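Local structure of DNA polymerase III, gamma subunit-related protein (2GNO) at residues 49-54 with 78-83; 87-92 with 116-121; 101-106 with 127-132; 159-164 with 205-210; 268-273 with 288-293. The protein probably binds DNA, like the clamp-loader subunits of bacterial DNA polymerase III that it resembles, its exact role being unsettled. All coordinates share one frame; numbering follows the deposited sequence.

Contacts 1, 2 and 3 belong to one parallel-sheet domain, while contacts 4 and 5 lie in helical regions. Contact 2 joins strands 84-88 and 113-119 inside the sheet and is buried. Contact 1 sits at the edge strand 52-55 and reaches contact 2 through Glu54 with His89. Contact 3 packs two short helices on the sheet, where Phe102, Leu106 and Ile129 touch Leu117 of contact 2. Contact 4 is a buried contact of loop and helix; contact 5, a partly buried helix pair, has its centre about 19 Å from that of contact 4. Chemistry follows place: backbone amides and polar side chains dominate contacts 1 and 2, contacts 3 and 5 are largely apolar, and contact 4 mixes one hydroxyl with aliphatic packing.

Contact 1 of 5, residues 49-54 with 78-83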
# COMPACT_ATOMS: atom_id res chain seq x y z
N ALA A 49 -11.19 20.21 3.46
CA ALA A 49 -11.05 19.77 2.04
C ALA A 49 -10.71 20.88 1.07
O ALA A 49 -10.18 20.63 -0.01
CB ALA A 49 -12.29 19.04 1.58
N SER A 50 -11.06 22.11 1.42
CA SER A 50 -10.73 23.27 0.60
C SER A 50 -9.22 23.58 0.62
O SER A 50 -8.74 24.25 -0.29
CB SER A 50 -11.45 24.48 1.17
OG SER A 50 -11.06 24.67 2.52
N ASP A 51 -8.51 23.13 1.66
CA ASP A 51 -7.05 23.37 1.84
C ASP A 51 -6.08 22.23 1.45
O ASP A 51 -4.91 22.51 1.24
CB ASP A 51 -6.79 23.79 3.29
CG ASP A 51 -7.45 25.12 3.65
OD1 ASP A 51 -8.14 25.68 2.81
OD2 ASP A 51 -7.26 25.61 4.78
N VAL A 52 -6.54 20.99 1.39
CA VAL A 52 -5.73 19.82 1.01
C VAL A 52 -6.47 18.91 0.03
O VAL A 52 -7.58 18.45 0.32
CB VAL A 52 -5.33 18.93 2.23
CG1 VAL A 52 -4.40 17.79 1.80
CG2 VAL A 52 -4.70 19.76 3.33
N LEU A 53 -5.83 18.59 -1.09
CA LEU A 53 -6.40 17.72 -2.12
C LEU A 53 -5.54 16.46 -2.23
O LEU A 53 -4.33 16.56 -2.36
CB LEU A 53 -6.43 18.41 -3.48
CG LEU A 53 -6.83 17.54 -4.69
CD1 LEU A 53 -8.24 17.03 -4.57
CD2 LEU A 53 -6.64 18.30 -5.97
N GLU A 54 -6.19 15.31 -2.21
CA GLU A 54 -5.52 14.03 -2.34
C GLU A 54 -5.86 13.44 -3.70
O GLU A 54 -7.03 13.36 -4.07
CB GLU A 54 -5.97 13.10 -1.23
CG GLU A 54 -5.18 11.81 -1.09
CD GLU A 54 -5.69 10.93 0.05
OE1 GLU A 54 -6.65 11.32 0.73
OE2 GLU A 54 -5.13 9.84 0.27
N PRO A 78 -5.87 29.10 0.28
CA PRO A 78 -6.42 28.27 1.34
C PRO A 78 -7.36 29.10 2.22
O PRO A 78 -7.16 30.32 2.34
CB PRO A 78 -5.19 27.88 2.14
CG PRO A 78 -4.23 28.98 1.89
CD PRO A 78 -4.41 29.30 0.46
N GLU A 79 -8.36 28.45 2.82
CA GLU A 79 -9.32 29.12 3.69
C GLU A 79 -8.79 29.34 5.09
O GLU A 79 -8.73 30.48 5.57
CB GLU A 79 -10.63 28.33 3.78
CG GLU A 79 -11.37 28.16 2.46
CD GLU A 79 -12.74 27.47 2.60
OE1 GLU A 79 -13.18 27.19 3.75
OE2 GLU A 79 -13.37 27.22 1.55
N LEU A 80 -8.42 28.24 5.74
CA LEU A 80 -7.91 28.23 7.12
C LEU A 80 -6.40 28.17 7.22
O LEU A 80 -5.79 28.83 8.07
CB LEU A 80 -8.45 27.00 7.85
CG LEU A 80 -9.97 26.84 7.94
CD1 LEU A 80 -10.33 25.48 8.50
CD2 LEU A 80 -10.56 27.95 8.78
N TYR A 81 -5.80 27.33 6.39
CA TYR A 81 -4.37 27.17 6.39
C TYR A 81 -3.60 28.34 5.78
O TYR A 81 -4.15 29.13 5.03
CB TYR A 81 -3.94 25.89 5.65
CG TYR A 81 -4.17 24.51 6.26
CD1 TYR A 81 -4.36 24.31 7.62
CD2 TYR A 81 -3.87 23.37 5.49
CE1 TYR A 81 -4.45 23.03 8.15
CE2 TYR A 81 -3.93 22.09 6.03
CZ TYR A 81 -4.22 21.94 7.36
OH TYR A 81 -4.28 20.68 7.91
N THR A 82 -2.32 28.44 6.13
CA THR A 82 -1.41 29.45 5.58
C THR A 82 -1.11 29.01 4.14
O THR A 82 -1.11 29.82 3.22
CB THR A 82 -0.10 29.55 6.41
OG1 THR A 82 -0.42 29.98 7.73
CG2 THR A 82 0.88 30.55 5.81
N ARG A 83 -0.87 27.70 3.96
CA ARG A 83 -0.60 27.10 2.67
C ARG A 83 -1.67 26.07 2.23
O ARG A 83 -2.39 25.51 3.05
CB ARG A 83 0.77 26.42 2.68
CG ARG A 83 1.91 27.43 2.82
CD ARG A 83 3.29 26.80 2.91
NE ARG A 83 4.32 27.84 2.89
CZ ARG A 83 4.71 28.57 3.94
NH1 ARG A 83 4.18 28.41 5.15
NH2 ARG A 83 5.65 29.50 3.77
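Asp51 meets three successive backbone amides, those of Glu79, Leu80 and Tyr81, and this carboxylate carries the polar half of the contact. OD1 of Asp51 accepts from Glu79 N at 2.8 Å, on the syn side and somewhat out of the carboxylate plane. OD2 of Asp51 takes two donors: Tyr81 N at 2.8 Å in an almost straight bond (171°), and Leu80 N at 3.0 Å, more bent but on the syn lone pair. From the opposite face to Glu79 N, Ser50 OG donates to Asp51 OD1 (3.1 Å), a fourth bond that helps fix the carboxylate's rotation. So many donors probably favour the charged form of this buried acid. A leucine here would probably leave the three amides without their acceptor and let the turn drift from the strand.

Van der Waals contacts flank this grip. The extended Glu79 chain passes alongside Ser50, with Glu79 CD 3.3 Å from Ser50 OG. Val52 CG2 comes obliquely to the Tyr81 ring, 3.6 Å from CE2, and Asp51 CB lies 3.7 Å from CD2 of the same ring, whose hydroxyl is hydrogen-bonded to Phe45 O.

The turn follows helix 64-74 and leads into strand 84-88, so the contact ties the helix-to-strand connection of a beta-alpha-beta crossover to the start of that unit's first strand, 52-55, while helix 30-43 packs on Val52 and Tyr81 through Pro39.

Contact 2 of 5, residues 87-92 with 116-121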
# COMPACT_ATOMS: atom_id res chain seq x y z
N ILE A 87 -1.63 16.31 -2.41
CA ILE A 87 -0.96 15.05 -2.18
C ILE A 87 -1.22 14.13 -3.37
O ILE A 87 -2.37 13.91 -3.73
CB ILE A 87 -1.44 14.41 -0.88
CG1 ILE A 87 -1.16 15.36 0.30
CG2 ILE A 87 -0.74 13.08 -0.66
CD1 ILE A 87 -1.97 15.06 1.49
N VAL A 88 -0.15 13.65 -4.01
CA VAL A 88 -0.29 12.74 -5.17
C VAL A 88 0.41 11.46 -4.75
O VAL A 88 1.63 11.42 -4.68
CB VAL A 88 0.37 13.30 -6.42
CG1 VAL A 88 0.12 12.35 -7.63
CG2 VAL A 88 -0.14 14.71 -6.70
N HIS A 89 -0.37 10.42 -4.48
CA HIS A 89 0.21 9.14 -4.03
C HIS A 89 0.73 8.30 -5.17
O HIS A 89 0.07 8.20 -6.21
CB HIS A 89 -0.83 8.31 -3.29
CG HIS A 89 -1.30 8.94 -2.00
ND1 HIS A 89 -0.45 9.24 -0.97
CD2 HIS A 89 -2.55 9.16 -1.53
CE1 HIS A 89 -1.14 9.72 0.04
NE2 HIS A 89 -2.42 9.66 -0.26
N ASP A 90 1.90 7.68 -5.01
CA ASP A 90 2.48 6.82 -6.05
C ASP A 90 2.50 7.51 -7.43
O ASP A 90 2.00 6.98 -8.42
CB ASP A 90 1.73 5.48 -6.03
CG ASP A 90 2.02 4.68 -4.76
OD1 ASP A 90 3.20 4.56 -4.38
OD2 ASP A 90 1.08 4.11 -4.17
N CYS A 91 3.18 8.66 -7.46
CA CYS A 91 3.25 9.54 -8.62
C CYS A 91 3.93 9.05 -9.91
O CYS A 91 3.78 9.70 -10.96
CB CYS A 91 3.83 10.90 -8.23
SG CYS A 91 5.49 10.70 -7.70
N GLU A 92 4.64 7.92 -9.84
CA GLU A 92 5.26 7.31 -11.03
C GLU A 92 4.17 6.85 -12.00
O GLU A 92 4.45 6.61 -13.19
CB GLU A 92 6.18 6.12 -10.69
CG GLU A 92 5.54 4.80 -10.14
CD GLU A 92 5.01 4.85 -8.72
OE1 GLU A 92 5.10 5.91 -8.05
OE2 GLU A 92 4.52 3.79 -8.27
N VAL A 116 2.91 17.72 -2.62
CA VAL A 116 3.55 16.58 -1.97
C VAL A 116 3.29 15.32 -2.80
O VAL A 116 2.24 14.72 -2.72
CB VAL A 116 3.00 16.35 -0.54
CG1 VAL A 116 3.89 15.32 0.21
CG2 VAL A 116 2.98 17.68 0.21
N LEU A 117 4.27 14.94 -3.60
CA LEU A 117 4.20 13.76 -4.40
C LEU A 117 4.86 12.67 -3.58
O LEU A 117 5.68 12.96 -2.70
CB LEU A 117 5.03 13.95 -5.67
CG LEU A 117 4.75 15.14 -6.60
CD1 LEU A 117 5.64 15.05 -7.83
CD2 LEU A 117 3.36 15.15 -7.02
N ASN A 118 4.49 11.42 -3.81
CA ASN A 118 5.16 10.30 -3.13
C ASN A 118 5.30 9.10 -4.05
O ASN A 118 4.49 8.87 -4.96
CB ASN A 118 4.59 9.96 -1.74
CG ASN A 118 3.17 9.45 -1.78
OD1 ASN A 118 2.92 8.37 -2.27
ND2 ASN A 118 2.25 10.19 -1.17
N THR A 119 6.37 8.35 -3.83
CA THR A 119 6.69 7.18 -4.63
C THR A 119 7.77 6.40 -3.92
O THR A 119 8.42 6.90 -3.01
CB THR A 119 7.25 7.56 -6.03
OG1 THR A 119 7.39 6.40 -6.85
CG2 THR A 119 8.63 8.27 -5.94
N ARG A 120 7.96 5.17 -4.35
CA ARG A 120 8.99 4.28 -3.81
C ARG A 120 10.07 3.99 -4.87
O ARG A 120 11.02 3.27 -4.60
CB ARG A 120 8.30 2.97 -3.44
CG ARG A 120 7.11 3.09 -2.44
CD ARG A 120 6.35 1.79 -2.38
NE ARG A 120 7.26 0.69 -2.05
CZ ARG A 120 7.01 -0.62 -2.24
NH1 ARG A 120 5.88 -1.05 -2.81
NH2 ARG A 120 7.94 -1.51 -1.89
N ARG A 121 9.94 4.64 -6.04
CA ARG A 121 10.76 4.42 -7.20
C ARG A 121 11.25 5.76 -7.81
O ARG A 121 10.77 6.17 -8.86
CB ARG A 121 9.81 3.69 -8.19
CG ARG A 121 8.87 2.66 -7.49
CD ARG A 121 7.94 1.89 -8.39
NE ARG A 121 7.02 1.06 -7.59
CZ ARG A 121 6.04 0.29 -8.07
NH1 ARG A 121 5.79 0.22 -9.39
NH2 ARG A 121 5.28 -0.41 -7.23
O HOH W 1 5.95 4.27 -5.69
O HOH W 2 4.35 5.95 -2.12
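Val88 and Leu117 pair as parallel neighbours in the central sheet of a P-loop NTPase-like fold, strand 84-88 beside 113-119. The tight part begins with the ladder: Val88 N donates to Val116 O (2.9 Å) and Asn118 N to Val88 O. On one face Val88 and Leu117 lie side by side, CG2 of the former 3.5 Å from CD2 of the latter.

Past the last bridge, Asn118 takes over the pairing with its side-chain amide and its backbone carbonyl. With chi1 at 65°, its CG sits between backbone N and carbonyl carbon, which brings ND2 to the ring edge at His89 ND1, in the plane of its own amide but tilted 23° from the imidazole plane. Asn118 ND2 donates to His89 ND1 over 2.9 Å, essentially straight, and also bonds Ser35 OG. OD1 of Asn118 accepts Asp90 N from above the carbonyl plane, and Cys91 N reaches Asn118 O at 2.8 Å. NE2 of His89 bonds to Glu54, fixing the ring from its other nitrogen.

The looser side is wetter. Asp90 OD1 accepts from two waters, one of which also donates to Asn118 OD1. Glu92 OE2 lies 3.8 Å from Arg121 NE over the guanidinium face, a long salt bridge of charges alone. One tight point ends this side: Thr119 OG1 donates to Glu92 OE1 (2.6 Å) and accepts from Arg121 N, closing an ST turn.

Contact 3 of 5, residues 101-106 with 127-132; sequences AFLKAL and PTIKSR
The backbones draw together toward the C-terminal ends of both segments, with CA atoms 7.1 Å apart at Leu103 and Ile129 but 6.1 Å apart at Leu106 and Arg132. Leu103 reaches across toward Thr128, the two side chains meeting at about a right angle. Its forked end straddles the threonine hydroxyl oxygen: Leu103 CD2 is 3.0 Å and Leu103 CD1 3.1 Å from Thr128 OG1, shorter than a normal methyl-oxygen contact and therefore doubtful in detail. Deeper in, Leu106 CD1 presses on Ile129 CD1 at 3.4 Å, closer than the usual carbon-carbon contact. On its own side of the contact, Leu106 also places CG over one face of the Phe102 ring.

Both segments flank the same strand of the parallel sheet in this P-loop NTPase-like domain: helix 103-107 comes before strand 113-119 in the chain and helix 127-130 after it. Leu106 rests on Ile115 and Leu117 of that strand, and Ile129 also touches Leu117, so the two helices pack on one another and on one face of the sheet.

Arg132 closes the more exposed side. Its chain, extended from CG to NE, runs past Leu103, with Arg132 CD 3.6 Å from Leu103 O. Leu103 CB covers one face of the guanidinium, 3.8 Å from Arg132 NE. The group is steadied within its own segment, where Arg132 NH1 donates to Thr128 O at 3.1 Å, in the carbonyl plane and on a lone pair. NE of the arginine has in addition a long, weak ion pair with Glu107.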
# COMPACT_ATOMS: atom_id res chain seq x y z
N ALA A 101 1.95 18.23 -18.58
CA ALA A 101 0.99 19.25 -18.15
C ALA A 101 1.27 19.79 -16.75
O ALA A 101 0.85 20.91 -16.44
CB ALA A 101 -0.43 18.69 -18.20
N PHE A 102 2.02 19.05 -15.93
CA PHE A 102 2.30 19.44 -14.54
C PHE A 102 3.64 20.14 -14.31
O PHE A 102 3.92 20.54 -13.19
CB PHE A 102 2.13 18.16 -13.69
CG PHE A 102 1.86 18.37 -12.21
CD1 PHE A 102 1.00 19.37 -11.76
CD2 PHE A 102 2.28 17.43 -11.30
CE1 PHE A 102 0.74 19.52 -10.41
CE2 PHE A 102 1.96 17.56 -9.97
CZ PHE A 102 1.20 18.60 -9.53
N LEU A 103 4.41 20.39 -15.37
CA LEU A 103 5.73 21.02 -15.22
C LEU A 103 5.70 22.46 -14.73
O LEU A 103 6.47 22.80 -13.83
CB LEU A 103 6.53 20.92 -16.52
CG LEU A 103 6.73 19.51 -17.10
CD1 LEU A 103 7.56 19.58 -18.38
CD2 LEU A 103 7.33 18.54 -16.07
N LYS A 104 4.81 23.30 -15.27
CA LYS A 104 4.69 24.72 -14.85
C LYS A 104 4.30 24.85 -13.38
O LYS A 104 4.93 25.60 -12.62
CB LYS A 104 3.72 25.49 -15.75
N ALA A 105 3.26 24.12 -12.97
CA ALA A 105 2.81 24.14 -11.57
C ALA A 105 3.87 23.52 -10.65
O ALA A 105 4.04 23.99 -9.54
CB ALA A 105 1.48 23.42 -11.40
N LEU A 106 4.58 22.48 -11.10
CA LEU A 106 5.63 21.86 -10.28
C LEU A 106 6.85 22.76 -10.12
O LEU A 106 7.35 22.88 -9.00
CB LEU A 106 6.08 20.49 -10.81
CG LEU A 106 5.23 19.23 -10.60
CD1 LEU A 106 5.84 18.08 -11.38
CD2 LEU A 106 5.08 18.86 -9.12
N PRO A 127 12.88 12.65 -15.96
CA PRO A 127 13.83 13.67 -15.46
C PRO A 127 13.20 15.06 -15.28
O PRO A 127 13.65 15.84 -14.43
CB PRO A 127 14.92 13.72 -16.55
CG PRO A 127 14.90 12.37 -17.14
CD PRO A 127 13.45 11.93 -17.11
N THR A 128 12.19 15.35 -16.09
CA THR A 128 11.45 16.60 -16.01
C THR A 128 10.67 16.74 -14.68
O THR A 128 10.35 17.85 -14.29
CB THR A 128 10.57 16.79 -17.26
OG1 THR A 128 10.09 18.14 -17.29
CG2 THR A 128 9.40 15.76 -17.36
N ILE A 129 10.32 15.63 -14.01
CA ILE A 129 9.65 15.68 -12.68
C ILE A 129 10.78 15.80 -11.64
O ILE A 129 10.76 16.71 -10.80
CB ILE A 129 8.78 14.44 -12.38
CG1 ILE A 129 7.61 14.30 -13.36
CG2 ILE A 129 8.20 14.49 -10.92
CD1 ILE A 129 6.54 15.43 -13.33
N LYS A 130 11.77 14.92 -11.73
CA LYS A 130 12.94 14.92 -10.82
C LYS A 130 13.65 16.29 -10.73
O LYS A 130 14.03 16.73 -9.65
CB LYS A 130 13.93 13.82 -11.23
CG LYS A 130 13.39 12.39 -11.07
CD LYS A 130 14.40 11.36 -11.53
N SER A 131 13.79 16.95 -11.88
CA SER A 131 14.42 18.27 -11.98
C SER A 131 13.65 19.37 -11.24
O SER A 131 14.24 20.36 -10.80
CB SER A 131 14.51 18.68 -13.46
OG SER A 131 15.01 20.00 -13.61
N ARG A 132 12.34 19.19 -11.13
CA ARG A 132 11.46 20.17 -10.48
C ARG A 132 10.95 19.84 -9.07
O ARG A 132 10.19 20.65 -8.51
CB ARG A 132 10.29 20.44 -11.43
CG ARG A 132 10.71 21.09 -12.74
CD ARG A 132 9.59 21.07 -13.76
NE ARG A 132 9.91 21.86 -14.95
CZ ARG A 132 10.70 21.48 -15.95
NH1 ARG A 132 11.35 20.31 -15.94
NH2 ARG A 132 10.88 22.31 -16.97

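Contact 4 of 5, residues 159-164 with 205-210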
# COMPACT_ATOMS: atom_id res chain seq x y z
N LEU A 159 3.18 -12.02 12.15
CA LEU A 159 2.61 -11.20 11.07
C LEU A 159 3.74 -10.45 10.36
O LEU A 159 3.90 -9.25 10.56
CB LEU A 159 1.61 -10.24 11.69
CG LEU A 159 0.44 -10.89 12.42
CD1 LEU A 159 -0.37 -9.82 13.13
CD2 LEU A 159 -0.43 -11.72 11.49
N PRO A 160 4.53 -11.15 9.52
CA PRO A 160 5.65 -10.53 8.82
C PRO A 160 5.39 -9.27 7.97
O PRO A 160 6.33 -8.50 7.77
CB PRO A 160 6.17 -11.66 7.93
CG PRO A 160 5.76 -12.88 8.62
CD PRO A 160 4.41 -12.57 9.13
N LEU A 161 4.16 -9.07 7.48
CA LEU A 161 3.85 -7.86 6.68
C LEU A 161 4.01 -6.54 7.43
O LEU A 161 4.31 -5.52 6.79
CB LEU A 161 2.41 -7.90 6.14
CG LEU A 161 1.81 -6.68 5.36
CD1 LEU A 161 2.62 -6.29 4.11
CD2 LEU A 161 0.38 -6.95 4.96
N LEU A 162 3.84 -6.57 8.75
CA LEU A 162 3.90 -5.36 9.56
C LEU A 162 5.22 -4.61 9.47
O LEU A 162 5.22 -3.39 9.50
CB LEU A 162 3.54 -5.63 11.03
CG LEU A 162 2.25 -6.39 11.33
CD1 LEU A 162 1.96 -6.31 12.83
CD2 LEU A 162 1.08 -5.88 10.56
N GLU A 163 6.32 -5.33 9.33
CA GLU A 163 7.63 -4.73 9.20
C GLU A 163 7.81 -3.95 7.87
O GLU A 163 8.71 -3.11 7.79
CB GLU A 163 8.72 -5.81 9.35
CG GLU A 163 10.15 -5.26 9.46
CD GLU A 163 11.20 -6.31 9.76
OE1 GLU A 163 10.84 -7.50 9.94
OE2 GLU A 163 12.40 -5.95 9.82
N ARG A 164 6.96 -4.20 6.86
CA ARG A 164 7.06 -3.50 5.57
C ARG A 164 5.83 -2.64 5.18
O ARG A 164 5.90 -1.94 4.18
CB ARG A 164 7.49 -4.50 4.47
CG ARG A 164 6.50 -5.61 4.11
CD ARG A 164 7.17 -6.64 3.19
NE ARG A 164 6.24 -7.67 2.70
CZ ARG A 164 5.56 -7.64 1.54
NH1 ARG A 164 5.66 -6.63 0.66
NH2 ARG A 164 4.75 -8.66 1.24
N GLU A 205 -7.30 -5.79 8.28
CA GLU A 205 -8.34 -6.82 8.19
C GLU A 205 -8.20 -7.65 6.90
O GLU A 205 -8.30 -8.86 6.98
CB GLU A 205 -9.73 -6.27 8.54
CG GLU A 205 -10.77 -7.35 8.88
CD GLU A 205 -11.97 -6.83 9.69
OE1 GLU A 205 -11.88 -5.75 10.30
OE2 GLU A 205 -12.99 -7.54 9.79
N GLY A 206 -7.90 -7.02 5.77
CA GLY A 206 -7.69 -7.76 4.54
C GLY A 206 -6.53 -8.76 4.62
O GLY A 206 -6.63 -9.87 4.09
N TYR A 207 -5.44 -8.34 5.26
CA TYR A 207 -4.25 -9.17 5.45
C TYR A 207 -4.56 -10.40 6.30
O TYR A 207 -4.19 -11.52 5.93
CB TYR A 207 -3.13 -8.31 6.05
CG TYR A 207 -1.91 -9.06 6.50
CD1 TYR A 207 -1.28 -9.98 5.67
CD2 TYR A 207 -1.32 -8.78 7.73
CE1 TYR A 207 -0.14 -10.66 6.08
CE2 TYR A 207 -0.18 -9.44 8.15
CZ TYR A 207 0.41 -10.38 7.33
OH TYR A 207 1.57 -11.00 7.72
N LEU A 208 -5.24 -10.18 7.43
CA LEU A 208 -5.66 -11.23 8.32
C LEU A 208 -6.67 -12.15 7.66
O LEU A 208 -6.61 -13.37 7.86
CB LEU A 208 -6.18 -10.67 9.67
CG LEU A 208 -5.15 -9.87 10.49
CD1 LEU A 208 -5.71 -9.36 11.81
CD2 LEU A 208 -3.90 -10.69 10.76
N ALA A 209 -7.56 -11.61 6.84
CA ALA A 209 -8.53 -12.45 6.12
C ALA A 209 -7.78 -13.31 5.09
O ALA A 209 -8.12 -14.48 4.90
CB ALA A 209 -9.59 -11.61 5.45
N CYS A 210 -6.79 -12.73 4.40
CA CYS A 210 -5.97 -13.50 3.45
C CYS A 210 -5.22 -14.61 4.17
O CYS A 210 -5.19 -15.72 3.67
CB CYS A 210 -5.04 -12.62 2.63
SG CYS A 210 -5.97 -11.77 1.34
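Tyr207 lies against Leu161, the two side chains sliding past each other in opposite directions. Tyr207 belongs to helix 203-219; its partners sit in the loop between helices 155-158 and 166-189, in the part related to the AAA+ lid domain. A chi1 of 171° places CG anti to the tyrosine's own N and sends the ring away from the helix to the loop.

At the root, Tyr207 CB is 3.9 Å from Leu161 CD2. The same methyl then covers the start of the ring, with Tyr207 CG 3.5 Å from Leu161 CD2. This is a CH-pi contact: Leu161 CD2 stands 3.6 Å from the ring centroid, only 17° off the ring normal. Farther along, Tyr207 CE2 has Leu159 CD2 at 4.1 Å, approaching obliquely. Tyr207 CZ lies beneath Leu161 CB, which is 3.4 Å away, so the leucine spans one face nearly from end to end. Last comes the hydroxyl: Tyr207 OH accepts from Leu161 N at 3.2 Å in a fairly straight bond (167°), and Pro160 CD also packs against the oxygen, 3.5 Å off.

Beside the ring, Leu159 CD2 meets Leu208 CD2 at 3.7 Å, the two side chains crossing at about a right angle. Leu208 in turn packs on Leu180, Leu183 and Leu187 of helix 166-189, which extends the apolar layer.

The hydroxyl is also hydrogen-bonded to Glu255. One oxygen thus links the lid loop, helix 203-219 and the residue just past helix 239-254, and the aliphatic cover implies a ring held against the leucine by dispersion, while its polar tip probably helps set how far the ring reaches into the loop.

Contact 5 of 5, residues 268-273 with 288-293; sequences SFLDSI and MNILAI
Phe269 and Leu270 meet Asn289, Ile290 and Ile293 in an apolar helix-helix contact between helices 261-274 and 283-298, in the C-terminal helical region characteristic of gamma-subunit-related proteins. The local axes run in largely opposed directions, 138° apart, and approach to 11.0 Å. The nearest backbones are at Leu270 and Ile290, whose CA atoms are 7.1 Å apart.

Phe269 spans a full turn of the partner helix. Its chi1 of 174° holds CG opposite the backbone N, and the ring reaches out so that Phe269 CD2 touches Ile293 CD1 at 3.6 Å while Phe269 CE2 meets Asn289 CB at 3.8 Å. Between them, Ile290 CG2 stands 4.0 Å from Phe269 CE2. These approaches are oblique to the ring. One face of the ring is taken by Ile273 CD1, from one turn on in its own helix. The Asn289 amide is turned 80° to the ring plane and contributes mainly its CB. Without the ring, as with an alanine here, a gap would probably open between the helices and Asn289 CB and Ile293 CD1 would lose their partner across it.

Deeper down, Leu270 CD2 rests on Ile290 CG2 at 3.7 Å, and Leu270 CD1 comes within 4.3 Å of Ile293 CG2. Trp258 packs on both Leu270 and Ile293, and helix 239-254 backs Leu270 through Leu253. The chemistry implies packing by shape and dispersion: with no hydrogen bond between the two segments, the pairing probably depends on the fit of the side chains.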
# COMPACT_ATOMS: atom_id res chain seq x y z
N SER A 268 10.55 -19.55 -7.89
CA SER A 268 10.66 -18.97 -9.23
C SER A 268 9.31 -18.75 -9.86
O SER A 268 9.11 -17.76 -10.55
CB SER A 268 11.52 -19.85 -10.15
OG SER A 268 12.86 -19.85 -9.69
N PHE A 269 8.39 -19.69 -9.64
CA PHE A 269 7.01 -19.59 -10.13
C PHE A 269 6.28 -18.45 -9.41
O PHE A 269 5.71 -17.57 -10.05
CB PHE A 269 6.29 -20.93 -9.96
CG PHE A 269 4.84 -20.90 -10.32
CD1 PHE A 269 4.44 -20.92 -11.65
CD2 PHE A 269 3.86 -20.92 -9.33
CE1 PHE A 269 3.08 -20.92 -11.98
CE2 PHE A 269 2.51 -20.91 -9.65
CZ PHE A 269 2.12 -20.92 -10.97
N LEU A 270 6.34 -18.44 -8.08
CA LEU A 270 5.71 -17.39 -7.26
C LEU A 270 6.24 -15.99 -7.63
O LEU A 270 5.43 -15.07 -7.82
CB LEU A 270 5.89 -17.69 -5.76
CG LEU A 270 5.15 -18.92 -5.20
CD1 LEU A 270 5.69 -19.33 -3.83
CD2 LEU A 270 3.67 -18.71 -5.16
N ASP A 271 7.56 -15.85 -7.75
CA ASP A 271 8.17 -14.55 -8.15
C ASP A 271 7.66 -14.09 -9.51
O ASP A 271 7.44 -12.89 -9.71
CB ASP A 271 9.72 -14.59 -8.23
CG ASP A 271 10.42 -14.53 -6.87
OD1 ASP A 271 9.79 -14.20 -5.84
OD2 ASP A 271 11.64 -14.77 -6.85
N SER A 272 7.53 -15.03 -10.45
CA SER A 272 7.05 -14.74 -11.80
C SER A 272 5.62 -14.21 -11.85
O SER A 272 5.35 -13.30 -12.63
CB SER A 272 7.16 -15.98 -12.69
OG SER A 272 8.52 -16.33 -12.88
N ILE A 273 4.74 -14.75 -11.01
CA ILE A 273 3.31 -14.36 -10.95
C ILE A 273 3.14 -12.86 -10.70
O ILE A 273 2.25 -12.24 -11.27
CB ILE A 273 2.52 -15.10 -9.81
CG1 ILE A 273 2.56 -16.63 -9.96
CG2 ILE A 273 1.04 -14.62 -9.72
CD1 ILE A 273 2.16 -17.16 -11.26
N MSE A 288 -4.91 -22.24 -8.15
CA MSE A 288 -4.76 -23.63 -7.80
C MSE A 288 -3.33 -23.99 -7.48
O MSE A 288 -3.06 -24.64 -6.48
CB MSE A 288 -5.19 -24.52 -8.97
CG MSE A 288 -5.20 -25.98 -8.60
SE MSE A 288 -5.76 -27.03 -10.06
CE MSE A 288 -4.19 -26.94 -11.23
N ASN A 289 -2.42 -23.56 -8.34
CA ASN A 289 -1.00 -23.85 -8.17
C ASN A 289 -0.36 -23.18 -6.95
O ASN A 289 0.36 -23.85 -6.25
CB ASN A 289 -0.23 -23.55 -9.46
CG ASN A 289 -0.55 -24.54 -10.60
OD1 ASN A 289 -0.70 -25.75 -10.39
ND2 ASN A 289 -0.55 -24.03 -11.82
N ILE A 290 -0.63 -21.89 -6.69
CA ILE A 290 -0.02 -21.22 -5.52
C ILE A 290 -0.53 -21.84 -4.21
O ILE A 290 0.25 -22.07 -3.29
CB ILE A 290 -0.21 -19.66 -5.53
CG1 ILE A 290 -1.66 -19.21 -5.30
CG2 ILE A 290 0.34 -19.06 -6.83
CD1 ILE A 290 -1.84 -17.70 -5.23
N LEU A 291 -1.82 -22.10 -4.15
CA LEU A 291 -2.46 -22.71 -2.99
C LEU A 291 -1.96 -24.12 -2.74
O LEU A 291 -1.74 -24.49 -1.58
CB LEU A 291 -3.98 -22.72 -3.15
CG LEU A 291 -4.69 -21.39 -3.09
CD1 LEU A 291 -6.16 -21.59 -3.41
CD2 LEU A 291 -4.53 -20.74 -1.72
N ALA A 292 -1.78 -24.89 -3.82
CA ALA A 292 -1.24 -26.24 -3.72
C ALA A 292 0.19 -26.15 -3.23
O ALA A 292 0.59 -26.95 -2.39
CB ALA A 292 -1.29 -26.97 -5.05
N ILE A 293 0.96 -25.19 -3.75
CA ILE A 293 2.35 -24.99 -3.31
C ILE A 293 2.38 -24.74 -1.80
O ILE A 293 3.17 -25.37 -1.09
CB ILE A 293 3.02 -23.79 -4.09
CG1 ILE A 293 3.35 -24.23 -5.53
CG2 ILE A 293 4.32 -23.34 -3.43
CD1 ILE A 293 3.69 -23.06 -6.49